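Local coordinates for protein replicative DNA helicase (Nostoc punctiforme, PDB 4O1R) that harbours an intein, a protein-splicing domain that probably excises itself from the helicase precursor while joining the flanking segments, at residues A[68-81]-A[87-101]. Residues are numbered along the deposited sequence; the frame is centred on the assembly and turned at random.
Sequences RKIRATGNHKFLTI and LDELTPKEHLALPRN. Unlike the reference sequence in segment 87-101: A97 (reference Cys). With NA (sodium ion), chain B; NA (sodium ion), chain D.
R68 turns CG anti to its carbonyl carbon (chi1 -53°) and bends at chi2, a course that slides its methylenes past L98, CD lying 3.6 Å from L98 CD2, and delivers the guanidinium to the backbone of P99. There NH1 donates in its own plane to P99 O at 2.8 Å, while NH2 adds a weak second bond to the same oxygen; NH1 also serves N137 O. An alanine in place of R68 would probably leave P99 O and N137 O without this donor and L98 CD2 without the methylenes packed on it. F78 also has CG anti to the carbonyl carbon (chi1 -65°), which lays the ring beside L87; its CB is 3.7 Å from L96 CD2 and its CE1 3.9 Å from L87 CB, with A72 CB in plane at the ring edge. Next to it, strands 77-80 and 95-99 cross at 96°, tied by A97 N to L79 O (2.9 Å), by a water linking L79 N to A97 O and, just past the end of 77-80, by a water from I81 N to H95 O. A97 is a cysteine in the reference sequence. At the 73-76 turn, G74 O and H76 O accept from D88 N and L87 N; the D88 carboxylate pairs with R86. Apolar packing together with backbone and arginine-to-carbonyl hydrogen bonds thus joins two sheets of the all-beta intein fold, the R68 guanidinium being held by two backbone carbonyls.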
ATOM      1  N   ARG A  68      -1.974 -11.981   3.253  1.00 14.71           N
ATOM      2  CA  ARG A  68      -1.936 -10.799   2.392  1.00 14.55           C
ATOM      3  C   ARG A  68      -0.553 -10.677   1.776  1.00 13.50           C
ATOM      4  O   ARG A  68       0.431 -11.110   2.371  1.00 13.27           O
ATOM      5  CB  ARG A  68      -2.335  -9.565   3.178  1.00 15.58           C
ATOM      6  CG  ARG A  68      -3.670  -9.824   3.863  1.00 19.20           C
ATOM      7  CD  ARG A  68      -4.552  -8.651   3.905  1.00 20.51           C
ATOM      8  NE  ARG A  68      -5.723  -8.961   4.725  1.00 20.11           N
ATOM      9  CZ  ARG A  68      -6.436  -8.044   5.370  1.00 19.97           C
ATOM     10  NH1 ARG A  68      -6.110  -6.751   5.293  1.00 17.51           N
ATOM     11  NH2 ARG A  68      -7.480  -8.429   6.089  1.00 21.47           N
ATOM     12  N   LYS A  69      -0.488 -10.148   0.563  1.00 12.96           N
ATOM     13  CA  LYS A  69       0.754 -10.162  -0.201  1.00 13.33           C
ATOM     14  C   LYS A  69       0.806  -8.911  -1.052  1.00 12.54           C
ATOM     15  O   LYS A  69      -0.213  -8.503  -1.623  1.00 13.01           O
ATOM     16  CB  LYS A  69       0.765 -11.376  -1.135  1.00 15.28           C
ATOM     17  CG  LYS A  69       2.095 -11.667  -1.798  0.53 16.31           C
ATOM     18  CD  LYS A  69       1.958 -12.804  -2.798  0.53 20.35           C
ATOM     19  CE  LYS A  69       1.811 -14.152  -2.127  0.53 22.33           C
ATOM     20  NZ  LYS A  69       1.833 -15.248  -3.134  0.53 24.42           N
ATOM     21  N   ILE A  70       1.986  -8.311  -1.151  1.00 11.71           N
ATOM     22  CA  ILE A  70       2.170  -7.139  -1.991  1.00 12.24           C
ATOM     23  C   ILE A  70       3.587  -7.135  -2.521  1.00 11.64           C
ATOM     24  O   ILE A  70       4.491  -7.683  -1.888  1.00 11.60           O
ATOM     25  CB  ILE A  70       1.836  -5.841  -1.207  1.00 12.30           C
ATOM     26  CG1 ILE A  70       1.674  -4.622  -2.132  1.00 14.47           C
ATOM     27  CG2 ILE A  70       2.861  -5.605  -0.083  1.00 13.22           C
ATOM     28  CD1 ILE A  70       1.122  -3.401  -1.395  1.00 16.26           C
ATOM     29  N   ARG A  71       3.771  -6.518  -3.684  1.00 11.41           N
ATOM     30  CA  ARG A  71       5.101  -6.367  -4.283  1.00 11.46           C
ATOM     31  C   ARG A  71       5.425  -4.893  -4.366  1.00 10.82           C
ATOM     32  O   ARG A  71       4.728  -4.134  -5.040  1.00 11.37           O
ATOM     33  CB  ARG A  71       5.176  -7.046  -5.657  1.00 12.18           C
ATOM     34  CG  ARG A  71       5.023  -8.560  -5.488  0.58 13.53           C
ATOM     35  CD  ARG A  71       4.942  -9.305  -6.784  0.58 16.10           C
ATOM     36  NE  ARG A  71       6.224  -9.307  -7.462  0.58 16.71           N
ATOM     37  CZ  ARG A  71       6.402  -8.957  -8.729  0.58 17.15           C
ATOM     38  NH1 ARG A  71       5.360  -8.580  -9.464  0.58 17.32           N
ATOM     39  NH2 ARG A  71       7.618  -9.001  -9.257  0.58 18.40           N
ATOM     40  N   ALA A  72       6.479  -4.491  -3.650  1.00 10.37           N
ATOM     41  CA  ALA A  72       6.821  -3.090  -3.478  1.00 10.48           C
ATOM     42  C   ALA A  72       8.315  -2.865  -3.584  1.00 10.62           C
ATOM     43  O   ALA A  72       9.115  -3.778  -3.384  1.00 10.81           O
ATOM     44  CB  ALA A  72       6.310  -2.572  -2.121  1.00 11.70           C
ATOM     45  N   THR A  73       8.691  -1.634  -3.893  1.00 10.09           N
ATOM     46  CA  THR A  73      10.113  -1.292  -3.884  1.00 10.02           C
ATOM     47  C   THR A  73      10.669  -1.310  -2.455  1.00 10.11           C
ATOM     48  O   THR A  73       9.920  -1.211  -1.478  1.00 10.57           O
ATOM     49  CB  THR A  73      10.360   0.067  -4.527  1.00 10.27           C
ATOM     50  OG1 THR A  73       9.626   1.066  -3.810  1.00 10.42           O
ATOM     51  CG2 THR A  73       9.928   0.081  -5.992  1.00 11.41           C
ATOM     52  N   GLY A  74      11.989  -1.422  -2.344  1.00 10.39           N
ATOM     53  CA  GLY A  74      12.635  -1.530  -1.046  1.00 11.02           C
ATOM     54  C   GLY A  74      12.420  -0.309  -0.173  1.00 11.00           C
ATOM     55  O   GLY A  74      12.423  -0.413   1.052  1.00 11.81           O
ATOM     56  N   ASN A  75      12.264   0.855  -0.794  1.00 11.18           N
ATOM     57  CA  ASN A  75      12.052   2.085  -0.047  1.00 11.40           C
ATOM     58  C   ASN A  75      10.592   2.380   0.266  1.00 11.39           C
ATOM     59  O   ASN A  75      10.306   3.386   0.907  1.00 13.02           O
ATOM     60  CB  ASN A  75      12.707   3.295  -0.751  1.00 11.41           C
ATOM     61  CG  ASN A  75      12.138   3.589  -2.129  1.00 12.21           C
ATOM     62  OD1 ASN A  75      11.592   2.717  -2.809  1.00 13.10           O
ATOM     63  ND2 ASN A  75      12.299   4.838  -2.559  1.00 14.07           N
ATOM     64  N   HIS A  76       9.659   1.542  -0.188  1.00 10.71           N
ATOM     65  CA  HIS A  76       8.270   1.820   0.134  1.00 11.02           C
ATOM     66  C   HIS A  76       8.003   1.578   1.605  1.00 11.49           C
ATOM     67  O   HIS A  76       8.416   0.556   2.140  1.00 12.08           O
ATOM     68  CB  HIS A  76       7.303   0.985  -0.698  1.00 11.73           C
ATOM     69  CG  HIS A  76       6.022   1.699  -0.964  1.00 12.00           C
ATOM     70  ND1 HIS A  76       5.465   1.792  -2.217  1.00 15.40           N
ATOM     71  CD2 HIS A  76       5.216   2.410  -0.138  1.00 16.46           C
ATOM     72  CE1 HIS A  76       4.369   2.534  -2.153  1.00 14.83           C
ATOM     73  NE2 HIS A  76       4.188   2.903  -0.901  1.00 17.78           N
ATOM     74  N   LYS A  77       7.291   2.501   2.234  1.00 12.09           N
ATOM     75  CA  LYS A  77       7.055   2.423   3.683  1.00 12.48           C
ATOM     76  C   LYS A  77       5.714   1.774   4.040  1.00 11.89           C
ATOM     77  O   LYS A  77       4.697   1.944   3.353  1.00 12.78           O
ATOM     78  CB  LYS A  77       7.177   3.799   4.344  1.00 13.72           C
ATOM     79  CG  LYS A  77       8.610   4.370   4.310  1.00 15.15           C
ATOM     80  CD  LYS A  77       8.750   5.635   5.147  1.00 20.58           C
ATOM     81  CE  LYS A  77      10.189   6.119   5.150  1.00 23.08           C
ATOM     82  NZ  LYS A  77      10.394   7.245   6.091  1.00 26.50           N
ATOM     83  N   PHE A  78       5.770   1.007   5.126  1.00 11.76           N
ATOM     84  CA  PHE A  78       4.641   0.307   5.735  1.00 11.43           C
ATOM     85  C   PHE A  78       4.582   0.713   7.199  1.00 11.68           C
ATOM     86  O   PHE A  78       5.581   1.181   7.755  1.00 12.01           O
ATOM     87  CB  PHE A  78       4.845  -1.202   5.614  1.00 11.94           C
ATOM     88  CG  PHE A  78       4.831  -1.679   4.190  1.00 11.06           C
ATOM     89  CD1 PHE A  78       5.970  -1.578   3.395  1.00 11.70           C
ATOM     90  CD2 PHE A  78       3.670  -2.195   3.623  1.00 12.33           C
ATOM     91  CE1 PHE A  78       5.951  -1.993   2.071  1.00 11.83           C
ATOM     92  CE2 PHE A  78       3.655  -2.617   2.296  1.00 12.80           C
ATOM     93  CZ  PHE A  78       4.796  -2.509   1.524  1.00 12.54           C
ATOM     94  N   LEU A  79       3.420   0.558   7.830  1.00 11.80           N
ATOM     95  CA  LEU A  79       3.266   1.064   9.193  1.00 12.18           C
ATOM     96  C   LEU A  79       3.465  -0.032  10.232  1.00 11.81           C
ATOM     97  O   LEU A  79       2.756  -1.045  10.225  1.00 12.06           O
ATOM     98  CB  LEU A  79       1.883   1.701   9.369  1.00 12.51           C
ATOM     99  CG  LEU A  79       1.620   2.303  10.758  1.00 12.84           C
ATOM    100  CD1 LEU A  79       2.627   3.385  11.109  1.00 14.71           C
ATOM    101  CD2 LEU A  79       0.210   2.849  10.832  1.00 15.09           C
ATOM    102  N   THR A  80       4.436   0.169  11.117  1.00 11.51           N
ATOM    103  CA  THR A  80       4.627  -0.726  12.258  1.00 11.92           C
ATOM    104  C   THR A  80       4.153  -0.019  13.536  1.00 12.20           C
ATOM    105  O   THR A  80       3.850   1.176  13.513  1.00 13.06           O
ATOM    106  CB  THR A  80       6.111  -1.110  12.458  1.00 11.85           C
ATOM    107  OG1 THR A  80       6.832  -0.004  13.038  1.00 12.45           O
ATOM    108  CG2 THR A  80       6.749  -1.555  11.143  1.00 13.11           C
ATOM    109  N   ILE A  81       4.125  -0.748  14.654  1.00 12.70           N
ATOM    110  CA  ILE A  81       3.710  -0.174  15.938  1.00 14.19           C
ATOM    111  C   ILE A  81       4.711   0.879  16.421  1.00 14.46           C
ATOM    112  O   ILE A  81       4.404   1.663  17.327  1.00 15.86           O
ATOM    113  CB  ILE A  81       3.527  -1.306  16.998  1.00 13.98           C
ATOM    114  CG1 ILE A  81       2.657  -0.858  18.179  1.00 16.24           C
ATOM    115  CG2 ILE A  81       4.871  -1.840  17.488  1.00 15.11           C
ATOM    116  CD1 ILE A  81       1.249  -0.609  17.805  1.00 17.94           C
ATOM    117  N   LEU A  87      10.323  -1.025   3.495  1.00 10.46           N
ATOM    118  CA  LEU A  87      10.299  -2.469   3.330  1.00 10.24           C
ATOM    119  C   LEU A  87      11.680  -3.081   3.609  1.00 10.37           C
ATOM    120  O   LEU A  87      11.785  -4.119   4.288  1.00 11.09           O
ATOM    121  CB  LEU A  87       9.793  -2.841   1.920  1.00 10.46           C
ATOM    122  CG  LEU A  87       9.768  -4.346   1.598  1.00 11.00           C
ATOM    123  CD1 LEU A  87       8.666  -4.663   0.588  1.00 12.46           C
ATOM    124  CD2 LEU A  87      11.127  -4.831   1.081  1.00 12.82           C
ATOM    125  N   ASP A  88      12.734  -2.429   3.114  1.00 10.35           N
ATOM    126  CA  ASP A  88      14.072  -2.978   3.283  1.00 11.17           C
ATOM    127  C   ASP A  88      14.675  -2.729   4.669  1.00 11.10           C
ATOM    128  O   ASP A  88      15.845  -3.051   4.899  1.00 11.56           O
ATOM    129  CB  ASP A  88      15.000  -2.557   2.127  1.00 12.25           C
ATOM    130  CG  ASP A  88      15.247  -1.068   2.059  1.00 12.88           C
ATOM    131  OD1 ASP A  88      15.028  -0.345   3.052  1.00 12.50           O
ATOM    132  OD2 ASP A  88      15.682  -0.609   0.974  1.00 15.82           O
ATOM    133  N   GLU A  89      13.845  -2.218   5.594  1.00 11.26           N
ATOM    134  CA  GLU A  89      14.206  -2.153   7.015  1.00 11.41           C
ATOM    135  C   GLU A  89      13.327  -3.046   7.897  1.00 10.80           C
ATOM    136  O   GLU A  89      13.517  -3.095   9.106  1.00 11.63           O
ATOM    137  CB  GLU A  89      14.166  -0.703   7.509  1.00 13.37           C
ATOM    138  CG  GLU A  89      15.242   0.186   6.839  1.00 16.07           C
ATOM    139  CD  GLU A  89      16.698  -0.164   7.231  1.00 20.19           C
ATOM    140  OE1 GLU A  89      16.937  -0.689   8.340  1.00 22.80           O
ATOM    141  OE2 GLU A  89      17.621   0.088   6.422  1.00 24.00           O
ATOM    142  N   LEU A  90      12.394  -3.774   7.290  1.00 10.49           N
ATOM    143  CA  LEU A  90      11.514  -4.659   8.047  1.00 10.47           C
ATOM    144  C   LEU A  90      12.186  -5.992   8.313  1.00 11.44           C
ATOM    145  O   LEU A  90      13.020  -6.459   7.528  1.00 12.93           O
ATOM    146  CB  LEU A  90      10.210  -4.886   7.283  1.00 10.61           C
ATOM    147  CG  LEU A  90       9.332  -3.646   7.100  1.00 10.76           C
ATOM    148  CD1 LEU A  90       8.195  -3.951   6.149  1.00 12.19           C
ATOM    149  CD2 LEU A  90       8.776  -3.193   8.443  1.00 13.12           C
ATOM    150  N   THR A  91      11.804  -6.616   9.417  1.00 12.52           N
ATOM    151  CA  THR A  91      12.431  -7.866   9.846  1.00 12.90           C
ATOM    152  C   THR A  91      11.400  -8.994   9.894  1.00 13.10           C
ATOM    153  O   THR A  91      10.185  -8.755   9.940  1.00 11.96           O
ATOM    154  CB  THR A  91      13.104  -7.711  11.235  1.00 12.99           C
ATOM    155  OG1 THR A  91      12.095  -7.483  12.228  1.00 13.67           O
ATOM    156  CG2 THR A  91      14.140  -6.554  11.253  1.00 13.37           C
ATOM    157  N   PRO A  92      11.883 -10.252   9.895  1.00 13.02           N
ATOM    158  CA  PRO A  92      10.948 -11.368  10.034  1.00 13.33           C
ATOM    159  C   PRO A  92      10.152 -11.214  11.331  1.00 12.99           C
ATOM    160  O   PRO A  92      10.715 -10.785  12.341  1.00 12.97           O
ATOM    161  CB  PRO A  92      11.871 -12.589  10.103  1.00 14.29           C
ATOM    162  CG  PRO A  92      13.113 -12.143   9.354  1.00 14.25           C
ATOM    163  CD  PRO A  92      13.282 -10.702   9.766  1.00 13.32           C
ATOM    164  N   LYS A  93       8.861 -11.542  11.285  1.00 13.16           N
ATOM    165  CA  LYS A  93       7.948 -11.479  12.446  1.00 13.71           C
ATOM    166  C   LYS A  93       7.538 -10.074  12.853  1.00 12.88           C
ATOM    167  O   LYS A  93       6.716  -9.917  13.743  1.00 14.09           O
ATOM    168  CB  LYS A  93       8.495 -12.239  13.662  1.00 14.12           C
ATOM    169  CG  LYS A  93       8.757 -13.711  13.333  1.00 16.55           C
ATOM    170  CD  LYS A  93       9.157 -14.507  14.535  1.00 20.10           C
ATOM    171  CE  LYS A  93      10.503 -14.068  14.991  1.00 22.06           C
ATOM    172  NZ  LYS A  93      10.943 -14.817  16.179  1.00 24.21           N
ATOM    173  N   GLU A  94       8.082  -9.055  12.196  1.00 11.88           N
ATOM    174  CA  GLU A  94       7.630  -7.696  12.474  1.00 12.05           C
ATOM    175  C   GLU A  94       6.171  -7.546  12.025  1.00 11.82           C
ATOM    176  O   GLU A  94       5.751  -8.163  11.048  1.00 12.37           O
ATOM    177  CB  GLU A  94       8.546  -6.691  11.781  1.00 11.91           C
ATOM    178  CG  GLU A  94       8.370  -5.269  12.265  1.00 12.82           C
ATOM    179  CD  GLU A  94       9.616  -4.445  12.081  1.00 13.91           C
ATOM    180  OE1 GLU A  94      10.617  -4.943  11.517  1.00 15.88           O
ATOM    181  OE2 GLU A  94       9.612  -3.293  12.547  1.00 17.52           O
ATOM    182  N   HIS A  95       5.394  -6.730  12.738  1.00 11.38           N
ATOM    183  CA  HIS A  95       3.976  -6.575  12.419  1.00 11.50           C
ATOM    184  C   HIS A  95       3.693  -5.282  11.659  1.00 11.83           C
ATOM    185  O   HIS A  95       4.342  -4.257  11.897  1.00 12.38           O
ATOM    186  CB  HIS A  95       3.153  -6.602  13.708  1.00 11.81           C
ATOM    187  CG  HIS A  95       3.093  -7.943  14.378  1.00 12.29           C
ATOM    188  ND1 HIS A  95       4.195  -8.585  14.909  1.00 15.26           N
ATOM    189  CD2 HIS A  95       2.031  -8.741  14.644  1.00 13.62           C
ATOM    190  CE1 HIS A  95       3.813  -9.732  15.454  1.00 14.34           C
ATOM    191  NE2 HIS A  95       2.507  -9.844  15.309  1.00 14.92           N
ATOM    192  N   LEU A  96       2.707  -5.346  10.763  1.00 11.67           N
ATOM    193  CA  LEU A  96       2.281  -4.204   9.948  1.00 12.45           C
ATOM    194  C   LEU A  96       0.794  -3.957  10.121  1.00 12.54           C
ATOM    195  O   LEU A  96       0.020  -4.895  10.360  1.00 12.78           O
ATOM    196  CB  LEU A  96       2.522  -4.468   8.462  1.00 14.32           C
ATOM    197  CG  LEU A  96       3.924  -4.806   8.003  1.00 15.18           C
ATOM    198  CD1 LEU A  96       3.871  -4.978   6.496  1.00 16.72           C
ATOM    199  CD2 LEU A  96       4.856  -3.679   8.410  1.00 16.54           C
ATOM    200  N   ALA A  97       0.399  -2.692   9.965  1.00 12.49           N
ATOM    201  CA  ALA A  97      -1.009  -2.319  10.027  1.00 12.81           C
ATOM    202  C   ALA A  97      -1.728  -2.677   8.744  1.00 13.13           C
ATOM    203  O   ALA A  97      -1.293  -2.302   7.641  1.00 13.79           O
ATOM    204  CB  ALA A  97      -1.145  -0.830  10.276  1.00 13.64           C
ATOM    205  N   LEU A  98      -2.834  -3.393   8.900  1.00 13.88           N
ATOM    206  CA  LEU A  98      -3.664  -3.815   7.776  1.00 15.63           C
ATOM    207  C   LEU A  98      -5.114  -3.557   8.132  1.00 15.69           C
ATOM    208  O   LEU A  98      -5.477  -3.672   9.296  1.00 15.46           O
ATOM    209  CB  LEU A  98      -3.462  -5.323   7.519  1.00 17.72           C
ATOM    210  CG  LEU A  98      -2.354  -5.844   6.592  1.00 19.65           C
ATOM    211  CD1 LEU A  98      -0.968  -5.466   7.052  1.00 20.75           C
ATOM    212  CD2 LEU A  98      -2.425  -7.345   6.493  1.00 21.57           C
ATOM    213  N   PRO A  99      -5.962  -3.231   7.136  1.00 16.15           N
ATOM    214  CA  PRO A  99      -7.393  -3.117   7.428  1.00 17.97           C
ATOM    215  C   PRO A  99      -8.013  -4.450   7.799  1.00 20.28           C
ATOM    216  O   PRO A  99      -7.639  -5.499   7.255  1.00 19.99           O
ATOM    217  CB  PRO A  99      -8.001  -2.632   6.105  1.00 18.18           C
ATOM    218  CG  PRO A  99      -6.921  -2.290   5.233  1.00 18.36           C
ATOM    219  CD  PRO A  99      -5.645  -2.888   5.741  1.00 15.87           C
ATOM    220  N   ARG A 100      -8.969  -4.402   8.727  1.00 23.84           N
ATOM    221  CA  ARG A 100      -9.781  -5.563   9.045  1.00 28.45           C
ATOM    222  C   ARG A 100     -10.693  -5.854   7.855  1.00 31.93           C
ATOM    223  O   ARG A 100     -10.903  -4.983   7.001  1.00 32.20           O
ATOM    224  CB  ARG A 100     -10.593  -5.317  10.325  1.00 28.48           C
ATOM    225  CG  ARG A 100      -9.721  -5.159  11.561  1.00 30.19           C
ATOM    226  CD  ARG A 100     -10.516  -5.279  12.861  1.00 34.23           C
ATOM    227  NE  ARG A 100      -9.630  -5.327  14.029  1.00 38.40           N
ATOM    228  CZ  ARG A 100      -9.055  -6.433  14.505  1.00 40.75           C
ATOM    229  NH1 ARG A 100      -9.261  -7.611  13.923  1.00 41.67           N
ATOM    230  NH2 ARG A 100      -8.262  -6.361  15.569  1.00 41.54           N
ATOM    231  N   ASN A 101     -11.211  -7.080   7.796  1.00 36.24           N
ATOM    232  CA  ASN A 101     -12.080  -7.513   6.695  1.00 39.72           C
ATOM    233  C   ASN A 101     -13.347  -6.664   6.579  1.00 40.85           C
ATOM    234  O   ASN A 101     -13.804  -6.357   5.476  1.00 41.43           O
ATOM    235  CB  ASN A 101     -12.431  -8.999   6.841  1.00 40.58           C
ATOM    236  CG  ASN A 101     -11.224  -9.910   6.649  1.00 42.32           C
ATOM    237  OD1 ASN A 101     -10.361  -9.653   5.809  1.00 43.04           O
ATOM    238  ND2 ASN A 101     -11.171 -10.993   7.423  1.00 43.64           N
TER
HETATM  239 NA    NA B 201      11.741  -9.288  13.782  1.00 14.54          NA
HETATM  240 NA    NA D 203       3.828   3.156  19.043  1.00 32.46          NA
HETATM  241  O   HOH W   1       1.253  -1.179   6.818  1.00 12.17           O
HETATM  242  O   HOH W   2       4.528  -3.501  14.488  1.00 14.47           O
HETATM  243  O   HOH W   3      10.410  -7.584  14.830  1.00 26.29           O
HETATM  244  O   HOH W   4      11.497 -10.618  15.741  1.00 22.70           O
HETATM  245  O   HOH W   5       2.357   1.988  20.646  1.00 30.39           O
HETATM  246  O   HOH W   6       1.769   3.273  17.771  1.00 49.28           O
HETATM  247  O   HOH W   7       5.435   2.106  20.170  1.00 22.82           O